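Fructose transport system repressor FruR (Pseudomonas putida, PDB 3O74) acts as a LacI-family transcriptional regulator of metabolism that takes fructose 1-phosphate as its preferred effector and probably binds specific DNA sequences. Local coordinates at residues Q49-F54 / D72-E77; S102-A107 / G212-N217; L184-T187 / L191-G194; L219-P224 / T264-I269; A245-A248 / K252-E255. One frame throughout, in Å; residues are numbered along the deposited sequence.

Contact 1 of 5, residues Q49-F54 / D72-E77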
# COMPACT_ATOMS: atom_id res chain seq x y z
N GLN B 49 -16.31 -10.03 12.33
CA GLN B 49 -17.04 -10.38 11.12
C GLN B 49 -16.17 -11.19 10.16
O GLN B 49 -16.65 -12.12 9.51
CB GLN B 49 -17.56 -9.12 10.41
CG GLN B 49 -18.63 -8.36 11.17
CD GLN B 49 -19.43 -7.42 10.27
OE1 GLN B 49 -18.86 -6.63 9.51
NE2 GLN B 49 -20.75 -7.51 10.36
N LEU B 50 -14.90 -10.83 10.05
CA LEU B 50 -13.99 -11.53 9.16
C LEU B 50 -13.64 -12.92 9.69
O LEU B 50 -13.43 -13.85 8.92
CB LEU B 50 -12.71 -10.71 8.92
CG LEU B 50 -12.93 -9.40 8.16
CD1 LEU B 50 -11.63 -8.66 7.97
CD2 LEU B 50 -13.58 -9.69 6.82
N GLN B 51 -13.59 -13.05 11.01
CA GLN B 51 -13.39 -14.35 11.64
C GLN B 51 -14.43 -15.35 11.14
O GLN B 51 -14.08 -16.44 10.68
CB GLN B 51 -13.50 -14.24 13.16
CG GLN B 51 -12.35 -13.52 13.82
CD GLN B 51 -12.47 -13.54 15.33
OE1 GLN B 51 -11.48 -13.38 16.05
NE2 GLN B 51 -13.68 -13.76 15.82
N GLN B 52 -15.70 -14.97 11.25
CA GLN B 52 -16.79 -15.84 10.83
C GLN B 52 -16.69 -16.15 9.35
O GLN B 52 -17.02 -17.25 8.91
CB GLN B 52 -18.14 -15.18 11.14
CG GLN B 52 -18.43 -15.03 12.62
CD GLN B 52 -18.29 -16.34 13.36
OE1 GLN B 52 -17.28 -16.58 14.04
NE2 GLN B 52 -19.29 -17.21 13.24
N LEU B 53 -16.24 -15.17 8.58
CA LEU B 53 -16.09 -15.32 7.15
C LEU B 53 -15.06 -16.39 6.81
O LEU B 53 -15.33 -17.30 6.03
CB LEU B 53 -15.69 -13.99 6.51
CG LEU B 53 -15.52 -14.01 4.99
CD1 LEU B 53 -16.81 -14.42 4.32
CD2 LEU B 53 -15.06 -12.64 4.50
N PHE B 54 -13.88 -16.27 7.40
CA PHE B 54 -12.80 -17.21 7.12
C PHE B 54 -13.05 -18.60 7.68
O PHE B 54 -12.47 -19.58 7.21
CB PHE B 54 -11.45 -16.66 7.58
CG PHE B 54 -10.87 -15.65 6.65
CD1 PHE B 54 -10.69 -14.33 7.04
CD2 PHE B 54 -10.52 -16.00 5.35
CE1 PHE B 54 -10.16 -13.40 6.17
CE2 PHE B 54 -9.99 -15.07 4.47
CZ PHE B 54 -9.81 -13.76 4.88
N ASP B 72 -10.25 -11.14 24.87
CA ASP B 72 -11.05 -11.80 23.85
C ASP B 72 -10.46 -13.18 23.57
O ASP B 72 -9.25 -13.32 23.41
CB ASP B 72 -11.08 -10.95 22.57
CG ASP B 72 -12.08 -11.45 21.55
OD1 ASP B 72 -12.93 -10.64 21.11
OD2 ASP B 72 -12.01 -12.64 21.18
N ASP B 73 -11.31 -14.20 23.52
CA ASP B 73 -10.83 -15.56 23.31
C ASP B 73 -11.44 -16.18 22.06
O ASP B 73 -11.57 -17.40 21.96
CB ASP B 73 -11.13 -16.43 24.54
CG ASP B 73 -12.60 -16.42 24.93
OD1 ASP B 73 -13.43 -15.92 24.14
OD2 ASP B 73 -12.92 -16.93 26.02
N SER B 74 -11.80 -15.33 21.11
CA SER B 74 -12.38 -15.79 19.85
C SER B 74 -11.42 -16.69 19.06
O SER B 74 -11.84 -17.71 18.53
CB SER B 74 -12.84 -14.60 18.99
OG SER B 74 -11.82 -13.62 18.87
N TYR B 75 -10.14 -16.33 19.01
CA TYR B 75 -9.19 -17.15 18.26
C TYR B 75 -8.91 -18.49 18.94
O TYR B 75 -8.59 -19.47 18.27
CB TYR B 75 -7.90 -16.39 17.95
CG TYR B 75 -8.11 -15.34 16.88
CD1 TYR B 75 -8.44 -15.71 15.58
CD2 TYR B 75 -8.01 -14.00 17.18
CE1 TYR B 75 -8.65 -14.75 14.60
CE2 TYR B 75 -8.21 -13.04 16.22
CZ TYR B 75 -8.53 -13.41 14.93
OH TYR B 75 -8.73 -12.44 13.98
N ARG B 76 -9.06 -18.53 20.25
CA ARG B 76 -8.97 -19.80 20.97
C ARG B 76 -10.09 -20.75 20.54
O ARG B 76 -9.87 -21.95 20.38
CB ARG B 76 -9.02 -19.57 22.48
CG ARG B 76 -7.78 -18.90 23.05
CD ARG B 76 -6.61 -19.87 23.12
NE ARG B 76 -6.97 -21.09 23.84
CZ ARG B 76 -6.98 -21.21 25.16
NH1 ARG B 76 -6.65 -20.17 25.92
NH2 ARG B 76 -7.32 -22.36 25.72
N GLU B 77 -11.28 -20.20 20.34
CA GLU B 77 -12.41 -21.00 19.87
C GLU B 77 -12.12 -21.62 18.51
O GLU B 77 -12.35 -22.81 18.30
CB GLU B 77 -13.69 -20.16 19.80
CG GLU B 77 -14.32 -19.83 21.15
CD GLU B 77 -15.57 -18.98 21.01
OE1 GLU B 77 -16.21 -19.02 19.94
OE2 GLU B 77 -15.91 -18.27 21.98
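Q51 is the whole of the helix 44-56 side of this contact: its amide reaches into the angle between S74 and Y75 at the start of helix 74-80. The tight part is the buried one. Q51 OE1 stands 3.1 Å above one face of the Y75 ring, displaced toward the rim, and its nearest ring atom is Y75 CZ at 3.2 Å. Amide and ring planes lie 79° apart, so the amide stands steeply over the ring and does not stack on it. An extended chain beyond CG (chi2 -176°) gives Q51 this reach, while its CG passes 3.8 Å from Y75 OH. The phenol's polar partner lies elsewhere, a hydrogen bond with E47. Y75 also rests on L62 and V64 of strand 61-64, and the far flank of helix 44-56, with L53 and F54, packs on L36 of the second subunit.

The S74 side is less buried, partly exposed to solvent, and its bond is less settled. There S74 OG lies 2.9 Å from Q51 OE1 and 2.5 Å from D72 OD2, and D72 OD2 also accepts from S74 N at 2.7 Å, forming an Asx turn. D72's other oxygen, OD1, forms a salt bridge with R48, which ties the turn back to helix 44-56. Chemically, S74 has one hydroxyl proton and two acceptors within range, so the link to Q51 is conditional, whereas the Asx turn has a backbone donor of its own.

Contact 2 of 5, residues S102-A107 / G212-N217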
# COMPACT_ATOMS: atom_id res chain seq x y z
N SER B 102 8.28 -8.49 14.50
CA SER B 102 9.57 -7.82 14.48
C SER B 102 10.05 -7.56 15.91
O SER B 102 9.24 -7.45 16.83
CB SER B 102 9.48 -6.51 13.69
OG SER B 102 9.27 -6.77 12.32
N ASP B 103 11.36 -7.50 16.09
CA ASP B 103 11.94 -7.24 17.41
C ASP B 103 11.82 -5.76 17.75
O ASP B 103 12.81 -5.03 17.73
CB ASP B 103 13.40 -7.68 17.44
CG ASP B 103 14.02 -7.57 18.82
OD1 ASP B 103 13.32 -7.16 19.77
OD2 ASP B 103 15.22 -7.89 18.96
N ASP B 104 10.60 -5.34 18.07
CA ASP B 104 10.26 -3.92 18.18
C ASP B 104 10.90 -3.18 19.35
O ASP B 104 11.31 -2.03 19.21
CB ASP B 104 8.75 -3.74 18.22
CG ASP B 104 8.10 -3.99 16.87
OD1 ASP B 104 8.82 -3.99 15.85
OD2 ASP B 104 6.86 -4.18 16.84
N ARG B 105 10.97 -3.83 20.50
CA ARG B 105 11.50 -3.16 21.68
C ARG B 105 12.94 -2.72 21.47
O ARG B 105 13.29 -1.57 21.73
CB ARG B 105 11.39 -4.07 22.90
CG ARG B 105 11.82 -3.40 24.19
CD ARG B 105 11.58 -4.31 25.40
NE ARG B 105 10.66 -3.70 26.35
CZ ARG B 105 11.04 -2.92 27.36
NH1 ARG B 105 12.33 -2.65 27.55
NH2 ARG B 105 10.12 -2.42 28.17
N ASP B 106 13.77 -3.64 20.98
CA ASP B 106 15.17 -3.33 20.72
C ASP B 106 15.33 -2.33 19.58
O ASP B 106 16.24 -1.50 19.59
CB ASP B 106 15.96 -4.60 20.40
CG ASP B 106 17.44 -4.34 20.26
OD1 ASP B 106 18.09 -3.99 21.27
OD2 ASP B 106 17.97 -4.49 19.13
N ALA B 107 14.44 -2.41 18.59
CA ALA B 107 14.47 -1.48 17.47
C ALA B 107 14.19 -0.07 17.97
O ALA B 107 14.82 0.89 17.53
CB ALA B 107 13.45 -1.89 16.43
N GLY B 212 12.98 10.18 14.04
CA GLY B 212 13.14 8.74 13.92
C GLY B 212 11.77 8.07 13.88
O GLY B 212 10.85 8.51 14.57
N THR B 213 11.65 7.01 13.10
CA THR B 213 10.36 6.36 12.91
C THR B 213 10.50 4.86 12.69
O THR B 213 11.56 4.37 12.29
CB THR B 213 9.60 6.96 11.71
OG1 THR B 213 8.27 6.43 11.67
CG2 THR B 213 10.31 6.63 10.40
N PHE B 214 9.42 4.13 12.97
CA PHE B 214 9.30 2.75 12.54
C PHE B 214 8.77 2.73 11.12
O PHE B 214 8.01 3.62 10.72
CB PHE B 214 8.37 1.97 13.46
CG PHE B 214 9.02 1.52 14.74
CD1 PHE B 214 9.40 2.43 15.70
CD2 PHE B 214 9.25 0.17 14.97
CE1 PHE B 214 10.00 2.01 16.88
CE2 PHE B 214 9.84 -0.26 16.14
CZ PHE B 214 10.22 0.66 17.09
N GLY B 215 9.17 1.73 10.35
CA GLY B 215 8.82 1.69 8.95
C GLY B 215 9.73 2.63 8.18
O GLY B 215 10.56 3.32 8.77
N ASP B 216 9.57 2.66 6.87
CA ASP B 216 10.44 3.47 6.04
C ASP B 216 9.71 3.83 4.76
O ASP B 216 8.65 3.28 4.47
CB ASP B 216 11.73 2.70 5.72
CG ASP B 216 12.80 3.59 5.12
OD1 ASP B 216 12.62 4.82 5.08
OD2 ASP B 216 13.84 3.05 4.69
N ASN B 217 10.29 4.75 4.01
CA ASN B 217 9.67 5.22 2.79
C ASN B 217 10.73 5.78 1.87
O ASN B 217 11.60 6.54 2.29
CB ASN B 217 8.61 6.27 3.12
CG ASN B 217 7.61 6.45 2.00
OD1 ASN B 217 7.87 7.13 1.01
ND2 ASN B 217 6.44 5.84 2.16
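The first turn of helix 104-116, entered from strand 98-102 through D103, meets the C-terminal end of strand 210-214 beside the passage between the two lobes of this periplasmic-binding-protein fold. F214 spans the gap between them. Its ring rim, at CZ, comes 3.6 Å from D104 O, which lies in the ring plane at the edge. Beside it, F214 CE2 is 3.9 Å from D104 OD1, with the carboxylate and ring planes 89° apart. A107 adds a purely apolar touch, its CB lying 4.0 Å from F214 CE2. With CG anti to its carbonyl carbon (chi1 -81°), F214 directs the ring toward the helix.

The D104 carboxylate has stronger partners outside the two segments: OD1 forms a salt bridge with R263 and OD2 another with R138. Both arginines also pack against F214, so charged groups and the aromatic ring share one buried cluster. In LacI-family relatives the effector binds in the cleft between the lobes.

An in-plane carbonyl oxygen and a carboxylate at the same rim meet the slightly positive hydrogens of the ring and not its electron-rich face. The packing is therefore electrostatically compatible, and D104 is probably kept ionised by its two arginines.

Contact 3 of 5, residues L184-T187 / L191-G194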
# COMPACT_ATOMS: atom_id res chain seq x y z
N LEU B 184 12.23 13.50 18.09
CA LEU B 184 10.93 12.85 18.04
C LEU B 184 11.01 11.46 17.44
O LEU B 184 11.64 11.25 16.40
CB LEU B 184 9.95 13.69 17.23
CG LEU B 184 8.60 13.03 16.95
CD1 LEU B 184 7.77 12.96 18.22
CD2 LEU B 184 7.84 13.77 15.86
N VAL B 185 10.36 10.51 18.10
CA VAL B 185 10.21 9.16 17.56
C VAL B 185 8.73 8.88 17.31
O VAL B 185 7.90 9.10 18.19
CB VAL B 185 10.76 8.10 18.53
CG1 VAL B 185 10.41 6.69 18.04
CG2 VAL B 185 12.26 8.26 18.70
N THR B 186 8.41 8.41 16.11
CA THR B 186 7.06 7.93 15.82
C THR B 186 7.09 6.41 15.71
O THR B 186 8.02 5.84 15.13
CB THR B 186 6.50 8.53 14.51
OG1 THR B 186 7.42 8.28 13.44
CG2 THR B 186 6.30 10.03 14.65
N THR B 187 6.08 5.76 16.27
CA THR B 187 6.05 4.30 16.31
C THR B 187 5.54 3.70 15.01
O THR B 187 5.45 2.48 14.88
CB THR B 187 5.20 3.79 17.48
OG1 THR B 187 3.84 4.18 17.28
CG2 THR B 187 5.73 4.36 18.81
N LEU B 191 1.95 7.61 11.20
CA LEU B 191 1.91 8.67 12.19
C LEU B 191 2.88 9.78 11.82
O LEU B 191 2.58 10.95 11.99
CB LEU B 191 2.23 8.15 13.60
CG LEU B 191 1.18 7.23 14.22
CD1 LEU B 191 1.69 6.59 15.51
CD2 LEU B 191 -0.11 7.98 14.47
N LEU B 192 4.04 9.40 11.30
CA LEU B 192 5.02 10.39 10.83
C LEU B 192 4.43 11.27 9.73
O LEU B 192 4.75 12.45 9.62
CB LEU B 192 6.28 9.70 10.31
CG LEU B 192 7.40 10.64 9.86
CD1 LEU B 192 7.90 11.49 11.03
CD2 LEU B 192 8.56 9.88 9.22
N GLN B 193 3.57 10.68 8.90
CA GLN B 193 2.94 11.43 7.82
C GLN B 193 2.11 12.59 8.36
O GLN B 193 2.10 13.68 7.77
CB GLN B 193 2.04 10.52 6.99
CG GLN B 193 2.78 9.47 6.19
CD GLN B 193 1.85 8.69 5.29
OE1 GLN B 193 1.19 9.26 4.42
NE2 GLN B 193 1.78 7.38 5.50
N GLY B 194 1.42 12.35 9.47
CA GLY B 194 0.64 13.39 10.11
C GLY B 194 1.56 14.44 10.69
O GLY B 194 1.26 15.64 10.64
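Van der Waals contact carries this junction. T186 is its largest single contributor and is met by both L192 and L191; the CA atoms of T186 and L192 are 5.9 Å apart. T186 OG1 lies 3.6 Å from L192 CB and 4.0 Å from L192 CD1, while T186 CG2 approaches L192 CA at 4.0 Å. Both branches of the threonine thus touch the helix, one along the leucine side chain and the other against its backbone. The two side chains cross at about a right angle. L192 turns its CG away from its own backbone N (chi1 -177°), which carries the branched end past the hydroxyl. T186 CB also nears L191 CB at 4.4 Å. The second pair joins T187 OG1 to L191 CD1 at 3.7 Å, and both of these residues also touch F161.

Polar bonding is directed elsewhere. T186 OG1 is hydrogen-bonded to T213 OG1 on the adjoining strand 210-214, and T187 O receives a weak hydrogen bond from R138.

The topology is the opening of a beta-alpha-beta unit: strand 183-186, a short turn, helix 189-201, then strand 210-214. Only three residues separate the segments, so the turn brings the helix immediately over the strand it has just left.

T186 bonds its hydroxyl to the adjoining strand, which probably lowers the cost of burying it; helix and strand meet by van der Waals contact of threonine oxygens and methyl with leucine carbons.

Contact 4 of 5, residues L219-P224 / T264-I269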
# COMPACT_ATOMS: atom_id res chain seq x y z
N LEU B 219 10.84 8.06 -0.36
CA LEU B 219 10.97 9.50 -0.54
C LEU B 219 11.69 10.18 0.62
O LEU B 219 12.07 11.35 0.53
CB LEU B 219 9.61 10.14 -0.84
CG LEU B 219 8.84 9.54 -2.02
CD1 LEU B 219 7.72 10.47 -2.47
CD2 LEU B 219 9.78 9.26 -3.18
N LEU B 220 11.89 9.45 1.71
CA LEU B 220 12.71 9.93 2.82
C LEU B 220 14.15 10.21 2.36
O LEU B 220 14.86 11.00 2.97
CB LEU B 220 12.72 8.93 3.97
CG LEU B 220 11.98 9.30 5.26
CD1 LEU B 220 10.62 9.91 4.94
CD2 LEU B 220 11.84 8.09 6.18
N ASP B 221 14.56 9.54 1.28
CA ASP B 221 15.90 9.73 0.73
C ASP B 221 16.06 11.12 0.12
O ASP B 221 17.18 11.60 -0.06
CB ASP B 221 16.21 8.67 -0.32
CG ASP B 221 16.50 7.30 0.28
OD1 ASP B 221 17.26 7.23 1.27
OD2 ASP B 221 15.97 6.30 -0.24
N PHE B 222 14.94 11.76 -0.20
CA PHE B 222 14.94 13.06 -0.87
C PHE B 222 14.57 14.21 0.06
O PHE B 222 14.64 15.38 -0.33
CB PHE B 222 13.98 13.04 -2.06
CG PHE B 222 14.32 12.02 -3.11
CD1 PHE B 222 15.08 12.37 -4.21
CD2 PHE B 222 13.89 10.71 -2.99
CE1 PHE B 222 15.40 11.44 -5.18
CE2 PHE B 222 14.20 9.77 -3.95
CZ PHE B 222 14.96 10.14 -5.05
N LEU B 223 14.15 13.88 1.28
CA LEU B 223 13.83 14.89 2.28
C LEU B 223 15.08 15.63 2.72
O LEU B 223 16.11 15.01 3.00
CB LEU B 223 13.18 14.26 3.51
CG LEU B 223 11.66 14.12 3.55
CD1 LEU B 223 11.23 13.85 4.98
CD2 LEU B 223 10.99 15.38 3.02
N PRO B 224 15.00 16.97 2.78
CA PRO B 224 16.09 17.77 3.36
C PRO B 224 16.23 17.44 4.84
O PRO B 224 17.33 17.40 5.38
CB PRO B 224 15.59 19.21 3.19
CG PRO B 224 14.57 19.14 2.11
CD PRO B 224 13.92 17.81 2.26
N THR B 264 15.77 -3.70 10.13
CA THR B 264 16.98 -3.11 9.57
C THR B 264 17.02 -1.61 9.85
O THR B 264 16.01 -0.92 9.74
CB THR B 264 17.11 -3.38 8.06
OG1 THR B 264 15.94 -2.88 7.38
CG2 THR B 264 17.24 -4.87 7.80
N PHE B 265 18.19 -1.12 10.25
CA PHE B 265 18.34 0.29 10.60
C PHE B 265 18.74 1.11 9.37
O PHE B 265 19.77 0.86 8.74
CB PHE B 265 19.39 0.45 11.70
CG PHE B 265 19.25 1.72 12.50
CD1 PHE B 265 19.97 1.90 13.67
CD2 PHE B 265 18.39 2.73 12.09
CE1 PHE B 265 19.84 3.07 14.41
CE2 PHE B 265 18.26 3.89 12.83
CZ PHE B 265 18.99 4.06 13.99
N LYS B 266 17.90 2.08 9.02
CA LYS B 266 18.19 3.00 7.93
C LYS B 266 18.53 4.36 8.52
O LYS B 266 17.63 5.12 8.88
CB LYS B 266 17.00 3.13 6.99
CG LYS B 266 17.20 4.18 5.91
CD LYS B 266 18.25 3.75 4.89
CE LYS B 266 18.81 4.95 4.14
NZ LYS B 266 18.70 4.81 2.66
N GLN B 267 19.82 4.65 8.64
CA GLN B 267 20.26 5.92 9.21
C GLN B 267 20.49 6.96 8.13
O GLN B 267 21.25 6.74 7.19
CB GLN B 267 21.52 5.75 10.05
CG GLN B 267 21.27 5.25 11.47
CD GLN B 267 22.52 5.25 12.32
OE1 GLN B 267 23.45 4.46 12.08
NE2 GLN B 267 22.57 6.13 13.30
N ARG B 268 19.81 8.09 8.27
CA ARG B 268 19.95 9.19 7.33
C ARG B 268 20.51 10.40 8.05
O ARG B 268 20.93 11.37 7.42
CB ARG B 268 18.61 9.50 6.69
CG ARG B 268 18.01 8.31 5.96
CD ARG B 268 16.58 8.57 5.55
NE ARG B 268 15.86 7.32 5.33
CZ ARG B 268 15.41 6.92 4.14
NH1 ARG B 268 15.60 7.68 3.08
NH2 ARG B 268 14.76 5.77 4.03
N ILE B 269 20.53 10.34 9.38
CA ILE B 269 21.09 11.41 10.19
C ILE B 269 22.58 11.17 10.43
O ILE B 269 22.97 10.19 11.06
CB ILE B 269 20.36 11.54 11.54
CG1 ILE B 269 18.87 11.82 11.31
CG2 ILE B 269 21.00 12.63 12.38
CD1 ILE B 269 18.08 11.99 12.60
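D221 OD1 is gripped by two cations. K266 NZ donates to its syn lone pair at 3.1 Å, the sound bond of the pair, and R268 NH1 lies 2.5 Å away in a second salt bridge, approaching obliquely with the carboxylate and guanidinium planes 33° apart. That distance is too short, and R268 NH1 also sits 2.8 Å from D221 N, another donor, so the detailed placement of NH1 is doubtful, although a salt bridge is still the likely reading.

The guanidinium is sandwiched. L220 CB lies 3.2 Å above the centre of one face, and K266 CE lies 3.9 Å above the opposite one. R268 gets there with a chain extended from CG to NE, while K266 bends at chi2 and chi4 to bring its ammonium round to the same carboxylate. One acid facing two bases leaves the triad with a net positive charge, which D216 probably offsets through its salt bridge with R268 NH2.

The 3-10 turn that includes L220 and D221 is thereby joined to the last residue of strand 257-266 and the loop that follows it. K266 pairs by backbone with A229 of strand 227-231, L220 leans on V227 of that strand and on Y189 of helix 189-201, and the second subunit lies close by, with F222 meeting its F196.

Contact 5 of 5, residues A245-A248 / K252-E255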
# COMPACT_ATOMS: atom_id res chain seq x y z
N ALA B 245 2.67 -21.98 9.06
CA ALA B 245 1.31 -22.33 8.64
C ALA B 245 1.27 -23.71 7.99
O ALA B 245 0.43 -24.54 8.32
CB ALA B 245 0.77 -21.28 7.68
N LEU B 246 2.20 -23.95 7.06
CA LEU B 246 2.24 -25.21 6.32
C LEU B 246 2.60 -26.41 7.20
O LEU B 246 2.15 -27.52 6.94
CB LEU B 246 3.20 -25.09 5.14
CG LEU B 246 2.83 -24.02 4.11
CD1 LEU B 246 3.83 -23.99 2.97
CD2 LEU B 246 1.42 -24.24 3.59
N ALA B 247 3.40 -26.18 8.23
CA ALA B 247 3.78 -27.26 9.14
C ALA B 247 2.57 -27.69 9.96
O ALA B 247 2.40 -28.87 10.24
CB ALA B 247 4.92 -26.83 10.04
N ALA B 248 1.74 -26.73 10.34
CA ALA B 248 0.51 -27.02 11.07
C ALA B 248 -0.49 -27.75 10.17
O ALA B 248 -1.21 -28.65 10.62
CB ALA B 248 -0.10 -25.75 11.61
N LYS B 252 0.90 -31.26 10.89
CA LYS B 252 0.16 -31.16 12.14
C LYS B 252 1.06 -30.71 13.29
O LYS B 252 0.76 -30.97 14.46
CB LYS B 252 -0.54 -32.49 12.46
CG LYS B 252 -1.70 -32.80 11.53
CD LYS B 252 -1.77 -34.28 11.20
CE LYS B 252 -0.62 -34.69 10.29
NZ LYS B 252 -0.58 -36.17 10.08
N ARG B 253 2.16 -30.05 12.95
CA ARG B 253 3.04 -29.43 13.93
C ARG B 253 2.58 -28.01 14.23
O ARG B 253 2.42 -27.20 13.32
CB ARG B 253 4.48 -29.38 13.41
CG ARG B 253 5.24 -30.69 13.51
CD ARG B 253 6.63 -30.54 12.89
NE ARG B 253 7.22 -29.23 13.17
CZ ARG B 253 7.62 -28.39 12.22
NH1 ARG B 253 7.51 -28.71 10.95
NH2 ARG B 253 8.14 -27.21 12.56
N TYR B 254 2.40 -27.70 15.51
CA TYR B 254 2.05 -26.35 15.93
C TYR B 254 2.53 -26.12 17.36
O TYR B 254 1.98 -26.70 18.30
CB TYR B 254 0.54 -26.13 15.83
CG TYR B 254 0.10 -24.70 16.07
CD1 TYR B 254 -0.11 -24.23 17.35
CD2 TYR B 254 -0.13 -23.84 15.00
CE1 TYR B 254 -0.51 -22.92 17.57
CE2 TYR B 254 -0.53 -22.53 15.21
CZ TYR B 254 -0.73 -22.08 16.50
OH TYR B 254 -1.14 -20.79 16.72
N GLU B 255 3.55 -25.28 17.52
CA GLU B 255 4.05 -24.95 18.85
C GLU B 255 3.83 -23.47 19.15
O GLU B 255 4.30 -22.61 18.41
CB GLU B 255 5.53 -25.30 18.98
CG GLU B 255 6.14 -24.91 20.32
CD GLU B 255 7.63 -25.23 20.42
OE1 GLU B 255 8.11 -26.08 19.64
OE2 GLU B 255 8.31 -24.63 21.28
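A247 puts its methyl over one face of the R253 guanidinium, with CB 3.3 Å from R253 NH1 and 3.8 Å from R253 CZ. A bend at chi3 folds the arginine back over the helix, and NH1 also forms a salt bridge with E251. One residue on, A248 CB meets the Y254 ring at its edge, in the ring plane, with Y254 CD2 the nearest atom at 3.9 Å.

Between these side chains the backbone ends helix 234-250. K252 leaves helical geometry with a positive phi (59°), and R253 N then donates to A247 O at 3.0 Å. A247 to R253 is an i+6 spacing, outside the regular i+4 pattern; the donor also stands 43° out of the carbonyl plane. Two CA-H...O contacts run alongside: K252 CA to A248 O at 3.2 Å and A248 CA to R253 O at 3.0 Å. The turn carries the chain from helix 234-250 toward strand 257-266, which runs antiparallel to strand 227-231.

R253 and K252 lie on the exposed side. Y254 instead turns inward, its CG anti to the backbone N (chi1 -172°), and its OH is hydrogen-bonded to V85 O and C98 N, while A248 also packs on P84.

Contacts 2, 3 and 4 form one connected group. T213 OG1 of contact 2 lies 2.7 Å from T186 OG1 of contact 3, on adjacent strands of the sheet, and D216 OD1 of contact 2 makes a salt bridge of 2.6 Å to R268 NH2 of contact 4. Contacts 3 and 4 do not touch, their nearest atoms being about 5 Å apart. Contacts 1 and 5 lie on the other side of the chain's centre from contacts 3 and 4, with about 8 Å between their own nearest atoms. The centre of contact 2, about 8 Å from the chain's centre, is the most central, and probably lies nearest the interlobe region where LacI-family relatives bind their effector.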